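Local coordinates for protein NAD(P)H-FMN oxidoreductase (PDB 5LVA) that binds flavin mononucleotide in a flavodoxin-like fold and probably transfers electrons from NAD(P)H to flavin or quinone acceptors, at residues A[1-10]-A[56-67]. Sequence-based numbering, arbitrary orientation.
Sequences MKVLVLAFHP and EHDRIVFQFPLY. With FMN (flavin mononucleotide), chain C.
Lys-2 joins Asp-58 where two neighbouring parallel strands begin: its N reaches Asp-58 OD2 on the anti side of the carboxylate, and its O accepts from both Asp-58 N (2.8 Å) and Arg-59 N. From there 3-7 and 59-65 run side by side, the even residues of the first strand donating and accepting in turn, as in Leu-4 N to Arg-59 O and Val-61 N to Leu-4 O (2.7 Å). Val-3 CG1 meets Val-61 CG2 on one face of the sheet. On the other, Leu-4 CB sits over the His-57 ring in a CH-pi contact, 3.9 Å from its centroid; Leu-53 O and Thr-32 OG1 hold the two ring nitrogens. With CG anti to the carbonyl carbon (chi1 -50°), the side chain of Leu-6 lies alongside that of Phe-62, which points the same way, and its CD1 touches both Ile-60 CG2 (3.8 Å) and Phe-62 CE2. Beside that ring, Phe-8 CE1 approaches the edge of Phe-62 at CD2. The chain then leaves the strand for the cofactor, and His-9 turns NE2 toward phosphate oxygen O1P of FMN, modelled too close for the distance to be trusted. Tyr-67 OH lies over one face of the His-9 ring and 3.8 Å from Pro-10 CD, while Tyr-67 CD1 comes to 3.4 Å from FMN C8. An alanine in place of Tyr-67 would probably leave the dimethyl end of the flavin and Pro-10 without this packing partner. The pair exemplifies cofactor binding at the C-terminal ends of parallel strands: 3-7 is flanked by strand 31-35, 59-65 by 100-106, and helix 73-82 packs on the face bearing Leu-6 and Phe-62.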
ATOM      1  N   MET A   1      15.738  -4.284   1.266  1.00 38.89           N
ATOM      2  CA  MET A   1      16.136  -5.315   0.304  1.00 43.71           C
ATOM      3  C   MET A   1      14.942  -6.183  -0.096  1.00 36.77           C
ATOM      4  O   MET A   1      14.490  -6.118  -1.234  1.00 37.75           O
ATOM      5  CB  MET A   1      17.271  -6.178   0.873  1.00 45.88           C
ATOM      6  CG  MET A   1      18.016  -7.051  -0.148  1.00 52.94           C
ATOM      7  SD  MET A   1      18.128  -6.376  -1.823  1.00 71.18           S
ATOM      8  CE  MET A   1      19.403  -7.407  -2.556  1.00 46.50           C
ATOM      9  N   LYS A   2      14.423  -6.983   0.831  1.00 32.52           N
ATOM     10  CA  LYS A   2      13.257  -7.816   0.528  1.00 31.79           C
ATOM     11  C   LYS A   2      11.943  -7.065   0.705  1.00 28.04           C
ATOM     12  O   LYS A   2      11.535  -6.764   1.813  1.00 22.69           O
ATOM     13  CB  LYS A   2      13.250  -9.072   1.391  1.00 30.95           C
ATOM     14  CG  LYS A   2      14.012 -10.212   0.778  1.00 34.88           C
ATOM     15  CD  LYS A   2      13.485 -11.538   1.259  1.00 44.78           C
ATOM     16  CE  LYS A   2      14.611 -12.544   1.407  1.00 59.86           C
ATOM     17  NZ  LYS A   2      14.579 -13.194   2.748  1.00 68.85           N
ATOM     18  N   VAL A   3      11.267  -6.790  -0.402  1.00 28.00           N
ATOM     19  CA  VAL A   3      10.094  -5.941  -0.357  1.00 22.89           C
ATOM     20  C   VAL A   3       8.830  -6.644  -0.812  1.00 23.64           C
ATOM     21  O   VAL A   3       8.732  -7.084  -1.946  1.00 27.94           O
ATOM     22  CB  VAL A   3      10.295  -4.693  -1.218  1.00 26.68           C
ATOM     23  CG1 VAL A   3       9.094  -3.791  -1.119  1.00 25.10           C
ATOM     24  CG2 VAL A   3      11.564  -3.958  -0.803  1.00 22.67           C
ATOM     25  N   LEU A   4       7.855  -6.729   0.084  1.00 22.98           N
ATOM     26  CA  LEU A   4       6.560  -7.308  -0.226  1.00 18.46           C
ATOM     27  C   LEU A   4       5.576  -6.208  -0.629  1.00 22.54           C
ATOM     28  O   LEU A   4       5.295  -5.317   0.157  1.00 24.95           O
ATOM     29  CB  LEU A   4       6.044  -8.092   0.978  1.00 18.93           C
ATOM     30  CG  LEU A   4       4.710  -8.823   0.879  1.00 20.24           C
ATOM     31  CD1 LEU A   4       4.759  -9.947  -0.144  1.00 19.04           C
ATOM     32  CD2 LEU A   4       4.332  -9.363   2.229  1.00 16.62           C
ATOM     33  N   VAL A   5       5.087  -6.243  -1.864  1.00 21.79           N
ATOM     34  CA  VAL A   5       4.116  -5.256  -2.319  1.00 17.70           C
ATOM     35  C   VAL A   5       2.754  -5.894  -2.403  1.00 21.00           C
ATOM     36  O   VAL A   5       2.490  -6.698  -3.296  1.00 24.36           O
ATOM     37  CB  VAL A   5       4.451  -4.653  -3.709  1.00 21.82           C
ATOM     38  CG1 VAL A   5       3.415  -3.615  -4.100  1.00 14.88           C
ATOM     39  CG2 VAL A   5       5.839  -4.041  -3.737  1.00 19.50           C
ATOM     40  N   LEU A   6       1.882  -5.532  -1.476  1.00 19.14           N
ATOM     41  CA  LEU A   6       0.524  -6.030  -1.494  1.00 17.05           C
ATOM     42  C   LEU A   6      -0.381  -5.058  -2.233  1.00 19.77           C
ATOM     43  O   LEU A   6      -0.705  -4.007  -1.711  1.00 19.90           O
ATOM     44  CB  LEU A   6       0.038  -6.258  -0.070  1.00 18.78           C
ATOM     45  CG  LEU A   6       1.011  -7.067   0.790  1.00 15.80           C
ATOM     46  CD1 LEU A   6       0.525  -7.177   2.215  1.00 14.10           C
ATOM     47  CD2 LEU A   6       1.172  -8.433   0.196  1.00 18.05           C
ATOM     48  N   ALA A   7      -0.785  -5.406  -3.454  1.00 20.37           N
ATOM     49  CA  ALA A   7      -1.615  -4.508  -4.253  1.00 16.25           C
ATOM     50  C   ALA A   7      -3.081  -4.829  -4.074  1.00 18.61           C
ATOM     51  O   ALA A   7      -3.484  -5.976  -4.184  1.00 19.35           O
ATOM     52  CB  ALA A   7      -1.231  -4.575  -5.704  1.00 13.98           C
ATOM     53  N   PHE A   8      -3.874  -3.803  -3.780  1.00 17.62           N
ATOM     54  CA  PHE A   8      -5.300  -3.979  -3.564  1.00 16.50           C
ATOM     55  C   PHE A   8      -6.122  -3.146  -4.541  1.00 19.89           C
ATOM     56  O   PHE A   8      -6.445  -1.991  -4.279  1.00 23.61           O
ATOM     57  CB  PHE A   8      -5.692  -3.615  -2.132  1.00 14.28           C
ATOM     58  CG  PHE A   8      -5.119  -4.524  -1.074  1.00 15.56           C
ATOM     59  CD1 PHE A   8      -3.840  -4.324  -0.584  1.00 14.47           C
ATOM     60  CD2 PHE A   8      -5.884  -5.540  -0.531  1.00 15.24           C
ATOM     61  CE1 PHE A   8      -3.321  -5.131   0.403  1.00 14.77           C
ATOM     62  CE2 PHE A   8      -5.365  -6.353   0.458  1.00 20.29           C
ATOM     63  CZ  PHE A   8      -4.080  -6.152   0.923  1.00 16.49           C
ATOM     64  N   HIS A   9      -6.462  -3.752  -5.662  1.00 15.66           N
ATOM     65  CA  HIS A   9      -7.280  -3.130  -6.665  1.00 16.47           C
ATOM     66  C   HIS A   9      -8.281  -4.163  -7.165  1.00 20.77           C
ATOM     67  O   HIS A   9      -7.906  -5.268  -7.514  1.00 21.27           O
ATOM     68  CB  HIS A   9      -6.421  -2.602  -7.799  1.00 19.12           C
ATOM     69  CG  HIS A   9      -7.158  -1.715  -8.745  1.00 20.16           C
ATOM     70  ND1 HIS A   9      -8.298  -2.118  -9.407  1.00 23.06           N
ATOM     71  CD2 HIS A   9      -6.923  -0.448  -9.141  1.00 18.53           C
ATOM     72  CE1 HIS A   9      -8.731  -1.135 -10.168  1.00 20.18           C
ATOM     73  NE2 HIS A   9      -7.916  -0.107 -10.026  1.00 22.26           N
ATOM     74  N   PRO A  10      -9.568  -3.814  -7.164  1.00 23.00           N
ATOM     75  CA  PRO A  10     -10.615  -4.780  -7.495  1.00 16.94           C
ATOM     76  C   PRO A  10     -10.466  -5.399  -8.877  1.00 21.95           C
ATOM     77  O   PRO A  10     -10.876  -6.538  -9.083  1.00 27.71           O
ATOM     78  CB  PRO A  10     -11.881  -3.943  -7.415  1.00 19.02           C
ATOM     79  CG  PRO A  10     -11.540  -2.888  -6.376  1.00 22.20           C
ATOM     80  CD  PRO A  10     -10.120  -2.546  -6.650  1.00 20.54           C
ATOM     81  N   GLU A  56       8.680 -13.086   5.922  1.00 25.66           N
ATOM     82  CA  GLU A  56       9.829 -13.337   5.067  1.00 24.36           C
ATOM     83  C   GLU A  56      10.381 -12.092   4.377  1.00 26.54           C
ATOM     84  O   GLU A  56      11.426 -12.160   3.752  1.00 32.48           O
ATOM     85  CB  GLU A  56       9.477 -14.413   4.021  1.00 31.57           C
ATOM     86  CG  GLU A  56       9.517 -15.848   4.581  1.00 40.83           C
ATOM     87  CD  GLU A  56       8.896 -16.903   3.649  1.00 57.20           C
ATOM     88  OE1 GLU A  56       8.721 -16.628   2.438  1.00 55.99           O
ATOM     89  OE2 GLU A  56       8.594 -18.022   4.125  1.00 52.46           O
ATOM     90  N   HIS A  57       9.707 -10.954   4.498  1.00 27.44           N
ATOM     91  CA  HIS A  57      10.182  -9.722   3.865  1.00 22.71           C
ATOM     92  C   HIS A  57      10.498  -8.630   4.874  1.00 26.56           C
ATOM     93  O   HIS A  57       9.976  -8.634   5.982  1.00 27.27           O
ATOM     94  CB  HIS A  57       9.157  -9.200   2.861  1.00 25.06           C
ATOM     95  CG  HIS A  57       8.913 -10.124   1.714  1.00 24.68           C
ATOM     96  ND1 HIS A  57       8.221 -11.306   1.850  1.00 24.62           N
ATOM     97  CD2 HIS A  57       9.264 -10.041   0.409  1.00 22.76           C
ATOM     98  CE1 HIS A  57       8.157 -11.914   0.678  1.00 21.41           C
ATOM     99  NE2 HIS A  57       8.780 -11.164  -0.215  1.00 18.73           N
ATOM    100  N   ASP A  58      11.347  -7.687   4.474  1.00 27.07           N
ATOM    101  CA  ASP A  58      11.849  -6.660   5.383  1.00 23.23           C
ATOM    102  C   ASP A  58      10.965  -5.424   5.373  1.00 24.67           C
ATOM    103  O   ASP A  58      10.914  -4.681   6.343  1.00 26.14           O
ATOM    104  CB  ASP A  58      13.288  -6.269   5.016  1.00 26.94           C
ATOM    105  CG  ASP A  58      14.224  -7.470   4.919  1.00 32.74           C
ATOM    106  OD1 ASP A  58      14.341  -8.223   5.903  1.00 33.79           O
ATOM    107  OD2 ASP A  58      14.847  -7.660   3.855  1.00 38.73           O
ATOM    108  N   ARG A  59      10.274  -5.207   4.263  1.00 22.83           N
ATOM    109  CA  ARG A  59       9.423  -4.049   4.086  1.00 18.94           C
ATOM    110  C   ARG A  59       8.103  -4.469   3.463  1.00 20.92           C
ATOM    111  O   ARG A  59       8.085  -5.242   2.526  1.00 22.92           O
ATOM    112  CB  ARG A  59      10.109  -3.008   3.208  1.00 18.89           C
ATOM    113  CG  ARG A  59       9.270  -1.767   2.977  1.00 21.45           C
ATOM    114  CD  ARG A  59       9.899  -0.843   1.968  1.00 21.00           C
ATOM    115  NE  ARG A  59      11.101  -0.220   2.492  1.00 25.24           N
ATOM    116  CZ  ARG A  59      11.757   0.763   1.890  1.00 29.65           C
ATOM    117  NH1 ARG A  59      11.328   1.237   0.731  1.00 27.39           N
ATOM    118  NH2 ARG A  59      12.848   1.273   2.451  1.00 29.15           N
ATOM    119  N   ILE A  60       6.997  -3.954   3.984  1.00 23.57           N
ATOM    120  CA  ILE A  60       5.682  -4.254   3.439  1.00 18.96           C
ATOM    121  C   ILE A  60       5.014  -3.005   2.875  1.00 22.31           C
ATOM    122  O   ILE A  60       4.873  -1.999   3.562  1.00 17.06           O
ATOM    123  CB  ILE A  60       4.786  -4.872   4.493  1.00 19.39           C
ATOM    124  CG1 ILE A  60       5.548  -5.984   5.196  1.00 17.87           C
ATOM    125  CG2 ILE A  60       3.518  -5.403   3.852  1.00 16.76           C
ATOM    126  CD1 ILE A  60       4.770  -6.667   6.229  1.00 22.40           C
ATOM    127  N   VAL A  61       4.621  -3.084   1.608  1.00 23.41           N
ATOM    128  CA  VAL A  61       4.044  -1.957   0.893  1.00 17.01           C
ATOM    129  C   VAL A  61       2.598  -2.221   0.551  1.00 14.85           C
ATOM    130  O   VAL A  61       2.293  -3.164  -0.156  1.00 21.09           O
ATOM    131  CB  VAL A  61       4.815  -1.667  -0.398  1.00 19.86           C
ATOM    132  CG1 VAL A  61       4.149  -0.571  -1.179  1.00 16.25           C
ATOM    133  CG2 VAL A  61       6.253  -1.303  -0.083  1.00 20.35           C
ATOM    134  N   PHE A  62       1.702  -1.390   1.059  1.00 17.31           N
ATOM    135  CA  PHE A  62       0.292  -1.506   0.723  1.00 17.49           C
ATOM    136  C   PHE A  62      -0.027  -0.568  -0.429  1.00 17.73           C
ATOM    137  O   PHE A  62       0.038   0.649  -0.279  1.00 18.48           O
ATOM    138  CB  PHE A  62      -0.579  -1.201   1.939  1.00 16.44           C
ATOM    139  CG  PHE A  62      -0.335  -2.118   3.104  1.00 15.80           C
ATOM    140  CD1 PHE A  62       0.673  -1.852   4.018  1.00 16.64           C
ATOM    141  CD2 PHE A  62      -1.103  -3.252   3.279  1.00 16.11           C
ATOM    142  CE1 PHE A  62       0.902  -2.701   5.089  1.00 13.16           C
ATOM    143  CE2 PHE A  62      -0.878  -4.109   4.340  1.00 16.45           C
ATOM    144  CZ  PHE A  62       0.121  -3.828   5.251  1.00 12.58           C
ATOM    145  N   GLN A  63      -0.338  -1.141  -1.590  1.00 18.87           N
ATOM    146  CA  GLN A  63      -0.617  -0.362  -2.785  1.00 15.47           C
ATOM    147  C   GLN A  63      -2.088  -0.434  -3.129  1.00 17.55           C
ATOM    148  O   GLN A  63      -2.635  -1.515  -3.273  1.00 18.38           O
ATOM    149  CB  GLN A  63       0.222  -0.851  -3.958  1.00 17.28           C
ATOM    150  CG  GLN A  63       0.064  -0.019  -5.211  1.00 20.75           C
ATOM    151  CD  GLN A  63       0.835  -0.559  -6.403  1.00 21.14           C
ATOM    152  OE1 GLN A  63       1.850  -1.230  -6.262  1.00 27.94           O
ATOM    153  NE2 GLN A  63       0.353  -0.249  -7.589  1.00 24.37           N
ATOM    154  N   PHE A  64      -2.733   0.717  -3.262  1.00 18.97           N
ATOM    155  CA  PHE A  64      -4.154   0.742  -3.555  1.00 15.64           C
ATOM    156  C   PHE A  64      -4.569   2.079  -4.110  1.00 15.39           C
ATOM    157  O   PHE A  64      -3.841   3.043  -3.984  1.00 18.52           O
ATOM    158  CB  PHE A  64      -4.972   0.410  -2.298  1.00 18.70           C
ATOM    159  CG  PHE A  64      -4.664   1.277  -1.093  1.00 18.03           C
ATOM    160  CD1 PHE A  64      -3.678   0.913  -0.194  1.00 15.51           C
ATOM    161  CD2 PHE A  64      -5.393   2.433  -0.845  1.00 16.09           C
ATOM    162  CE1 PHE A  64      -3.418   1.683   0.899  1.00 15.60           C
ATOM    163  CE2 PHE A  64      -5.133   3.203   0.246  1.00 13.30           C
ATOM    164  CZ  PHE A  64      -4.145   2.836   1.122  1.00 17.69           C
ATOM    165  N   PRO A  65      -5.726   2.135  -4.776  1.00 18.51           N
ATOM    166  CA  PRO A  65      -6.263   3.448  -5.114  1.00 15.80           C
ATOM    167  C   PRO A  65      -6.990   4.035  -3.918  1.00 19.32           C
ATOM    168  O   PRO A  65      -7.557   3.285  -3.129  1.00 19.27           O
ATOM    169  CB  PRO A  65      -7.234   3.148  -6.252  1.00 14.96           C
ATOM    170  CG  PRO A  65      -7.702   1.781  -5.965  1.00 16.07           C
ATOM    171  CD  PRO A  65      -6.495   1.056  -5.422  1.00 16.28           C
ATOM    172  N   LEU A  66      -6.968   5.355  -3.791  1.00 18.46           N
ATOM    173  CA  LEU A  66      -7.729   6.035  -2.768  1.00 15.65           C
ATOM    174  C   LEU A  66      -9.202   5.990  -3.101  1.00 19.05           C
ATOM    175  O   LEU A  66      -9.649   6.620  -4.055  1.00 18.32           O
ATOM    176  CB  LEU A  66      -7.279   7.487  -2.628  1.00 18.76           C
ATOM    177  CG  LEU A  66      -7.669   8.212  -1.348  1.00 16.49           C
ATOM    178  CD1 LEU A  66      -6.916   7.600  -0.192  1.00 18.95           C
ATOM    179  CD2 LEU A  66      -7.373   9.679  -1.472  1.00 15.95           C
ATOM    180  N   TYR A  67      -9.941   5.241  -2.295  1.00 17.32           N
ATOM    181  CA  TYR A  67     -11.381   5.141  -2.405  1.00 15.91           C
ATOM    182  C   TYR A  67     -12.007   5.736  -1.168  1.00 18.73           C
ATOM    183  O   TYR A  67     -11.764   5.241  -0.076  1.00 22.87           O
ATOM    184  CB  TYR A  67     -11.829   3.686  -2.535  1.00 17.33           C
ATOM    185  CG  TYR A  67     -11.587   3.026  -3.863  1.00 15.58           C
ATOM    186  CD1 TYR A  67     -11.134   3.744  -4.966  1.00 19.11           C
ATOM    187  CD2 TYR A  67     -11.835   1.683  -4.020  1.00 15.66           C
ATOM    188  CE1 TYR A  67     -10.930   3.127  -6.177  1.00 16.25           C
ATOM    189  CE2 TYR A  67     -11.634   1.063  -5.219  1.00 20.48           C
ATOM    190  CZ  TYR A  67     -11.185   1.775  -6.301  1.00 20.37           C
ATOM    191  OH  TYR A  67     -10.996   1.096  -7.500  1.00 25.98           O
TER
HETATM  192  N1  FMN C 201      -9.967   9.990  -5.634  1.00 19.19           N
HETATM  193  C2  FMN C 201      -9.638  10.885  -4.635  1.00 21.14           C
HETATM  194  O2  FMN C 201      -8.789  11.748  -4.831  1.00 24.27           O
HETATM  195  N3  FMN C 201     -10.244  10.818  -3.406  1.00 17.85           N
HETATM  196  C4  FMN C 201     -11.195   9.871  -3.154  1.00 18.25           C
HETATM  197  O4  FMN C 201     -11.705   9.845  -2.040  1.00 17.01           O
HETATM  198  C4A FMN C 201     -11.541   8.963  -4.160  1.00 17.78           C
HETATM  199  N5  FMN C 201     -12.490   7.999  -3.933  1.00 18.71           N
HETATM  200  C5A FMN C 201     -12.834   7.102  -4.916  1.00 17.15           C
HETATM  201  C6  FMN C 201     -13.795   6.138  -4.650  1.00 16.24           C
HETATM  202  C7  FMN C 201     -14.157   5.211  -5.603  1.00 18.12           C
HETATM  203  C7M FMN C 201     -15.203   4.180  -5.278  1.00 14.08           C
HETATM  204  C8  FMN C 201     -13.543   5.263  -6.857  1.00 20.19           C
HETATM  205  C8M FMN C 201     -13.901   4.276  -7.927  1.00 12.95           C
HETATM  206  C9  FMN C 201     -12.583   6.232  -7.120  1.00 16.31           C
HETATM  207  C9A FMN C 201     -12.214   7.149  -6.152  1.00 20.16           C
HETATM  208  N10 FMN C 201     -11.258   8.126  -6.402  1.00 20.82           N
HETATM  209  C10 FMN C 201     -10.922   9.025  -5.402  1.00 19.23           C
HETATM  210  C1' FMN C 201     -10.542   8.173  -7.723  1.00 18.52           C
HETATM  211  C2' FMN C 201      -9.406   7.133  -7.555  1.00 21.32           C
HETATM  212  O2' FMN C 201      -8.548   7.471  -6.471  1.00 20.61           O
HETATM  213  C3' FMN C 201      -8.611   6.781  -8.824  1.00 21.70           C
HETATM  214  O3' FMN C 201      -9.542   6.169  -9.682  1.00 23.26           O
HETATM  215  C4' FMN C 201      -7.449   5.822  -8.503  1.00 18.38           C
HETATM  216  O4' FMN C 201      -6.645   6.415  -7.531  1.00 25.02           O
HETATM  217  C5' FMN C 201      -6.462   5.423  -9.592  1.00 22.15           C
HETATM  218  O5' FMN C 201      -7.048   4.472 -10.440  1.00 26.92           O
HETATM  219  P   FMN C 201      -6.396   3.129 -11.046  1.00 23.20           P
HETATM  220  O1P FMN C 201      -7.499   2.150 -10.875  1.00 20.77           O
HETATM  221  O2P FMN C 201      -6.048   3.382 -12.473  1.00 25.37           O
HETATM  222  O3P FMN C 201      -5.205   2.564 -10.358  1.00 24.37           O